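Local structure of 70 kDa protein (Xanthomonas sp., 4B2N) at residues D37-P42 / T86-F91. The protein is a dihaem c-type cytochrome, a dioxygenase that cleaves the polyisoprene chains of natural rubber processively with molecular oxygen. Sequence-based numbering, arbitrary orientation.
Sequences DSTPLP and TTCGQF
Leu41 lies across the start of helix 88-104, with its CD1 methyl 3.5 Å from Phe91 CB and 3.6 Å from the carbonyl oxygen of Thr87. Its CG is anti to the backbone N (chi1 -157°), which carries the methyls over the first helical turn; the side chains of Leu41 and Phe91 cross at about a right angle. Leu28 of helix 27-32 touches both, and helix 333-345 packs against Phe91.

Cys88, the first residue of the helix, is held twice. Its N-H donates to Thr39 O over 2.7 Å, while its SG forms the disulfide with Cys32. Pro42 CD comes to 4.1 Å from that sulfur, and Leu41 CD1 also flanks it.

On the other side of Thr39 in sequence, Asp37 lays its CB and carboxylate alongside Gly89, where CG is 3.7 Å from CA of the glycine. The backbone oxygen of Asp37 receives Gly89 N at 2.8 Å, and OD1 forms a salt bridge with Arg92, one residue beyond the segment. Leu41 N donates to Thr86 O, the third backbone bond between the segments.

Thr87 is the N-cap: its OG1 accepts from Gln90 N. Thus three of the helix's first N-H groups find acceptors outside the helical backbone, two from 37-42 and one from the threonine hydroxyl. The acidic side chain of Asp37 near this end probably also suits the helix dipole. The backbone bonds tie 37-42 to the start of helix 88-104, while the Cys32-Cys88 disulfide fastens that same start to helix 27-32.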
# COMPACT_ATOMS: atom_id res chain seq x y z
N ASP A 37 -20.83 -23.33 6.85
CA ASP A 37 -19.40 -23.43 7.15
C ASP A 37 -18.67 -24.56 6.42
O ASP A 37 -17.50 -24.41 6.04
CB ASP A 37 -19.27 -23.67 8.65
CG ASP A 37 -19.39 -22.36 9.45
OD1 ASP A 37 -19.60 -21.28 8.85
OD2 ASP A 37 -19.21 -22.44 10.68
N SER A 38 -19.33 -25.72 6.29
CA SER A 38 -18.69 -26.87 5.72
C SER A 38 -18.64 -26.70 4.21
O SER A 38 -17.99 -27.49 3.54
CB SER A 38 -19.51 -28.12 6.07
OG SER A 38 -20.76 -28.02 5.38
N THR A 39 -19.27 -25.69 3.63
CA THR A 39 -19.15 -25.62 2.18
C THR A 39 -17.71 -25.45 1.60
O THR A 39 -16.94 -24.63 2.10
CB THR A 39 -20.25 -24.81 1.44
OG1 THR A 39 -19.69 -23.98 0.42
CG2 THR A 39 -21.12 -24.07 2.27
N PRO A 40 -17.34 -26.29 0.57
CA PRO A 40 -15.97 -26.28 0.05
C PRO A 40 -15.71 -24.89 -0.46
O PRO A 40 -16.58 -24.32 -1.14
CB PRO A 40 -16.02 -27.28 -1.14
CG PRO A 40 -17.13 -28.23 -0.79
CD PRO A 40 -18.15 -27.37 -0.04
N LEU A 41 -14.55 -24.32 -0.15
CA LEU A 41 -14.31 -22.92 -0.52
C LEU A 41 -14.37 -22.72 -2.05
O LEU A 41 -13.80 -23.50 -2.82
CB LEU A 41 -12.93 -22.49 0.02
CG LEU A 41 -12.68 -20.98 0.24
CD1 LEU A 41 -13.65 -20.35 1.25
CD2 LEU A 41 -11.24 -20.80 0.68
N PRO A 42 -14.96 -21.61 -2.52
CA PRO A 42 -14.85 -21.31 -3.96
C PRO A 42 -13.38 -21.20 -4.46
O PRO A 42 -12.49 -20.80 -3.69
CB PRO A 42 -15.53 -19.95 -4.10
CG PRO A 42 -16.39 -19.85 -2.92
CD PRO A 42 -15.77 -20.62 -1.81
N THR A 86 -9.99 -24.52 3.44
CA THR A 86 -10.54 -25.37 2.36
C THR A 86 -12.07 -25.27 2.39
O THR A 86 -12.76 -25.77 1.47
CB THR A 86 -10.18 -26.85 2.55
OG1 THR A 86 -10.69 -27.27 3.81
CG2 THR A 86 -8.63 -27.06 2.50
N THR A 87 -12.61 -24.64 3.44
CA THR A 87 -14.07 -24.44 3.58
C THR A 87 -14.48 -23.01 3.87
O THR A 87 -13.68 -22.20 4.30
CB THR A 87 -14.66 -25.26 4.73
OG1 THR A 87 -14.29 -24.67 5.99
CG2 THR A 87 -14.21 -26.75 4.63
N CYS A 88 -15.72 -22.69 3.59
CA CYS A 88 -16.20 -21.35 3.89
C CYS A 88 -16.03 -21.00 5.37
O CYS A 88 -15.68 -19.89 5.68
CB CYS A 88 -17.65 -21.21 3.48
SG CYS A 88 -17.88 -21.15 1.65
N GLY A 89 -16.27 -21.96 6.26
CA GLY A 89 -16.16 -21.67 7.68
C GLY A 89 -14.72 -21.36 8.08
O GLY A 89 -14.46 -20.43 8.85
N GLN A 90 -13.79 -22.17 7.59
CA GLN A 90 -12.35 -21.95 7.83
C GLN A 90 -11.91 -20.58 7.36
O GLN A 90 -11.25 -19.83 8.09
CB GLN A 90 -11.51 -23.02 7.19
CG GLN A 90 -11.57 -24.35 7.95
CD GLN A 90 -10.75 -25.40 7.19
OE1 GLN A 90 -10.02 -25.07 6.26
NE2 GLN A 90 -10.85 -26.67 7.61
N PHE A 91 -12.37 -20.20 6.18
CA PHE A 91 -11.96 -18.90 5.64
C PHE A 91 -12.53 -17.74 6.46
O PHE A 91 -11.78 -16.76 6.87
CB PHE A 91 -12.42 -18.81 4.18
CG PHE A 91 -12.10 -17.49 3.53
CD1 PHE A 91 -10.78 -17.16 3.18
CD2 PHE A 91 -13.10 -16.59 3.26
CE1 PHE A 91 -10.48 -15.93 2.58
CE2 PHE A 91 -12.80 -15.36 2.68
CZ PHE A 91 -11.48 -15.03 2.34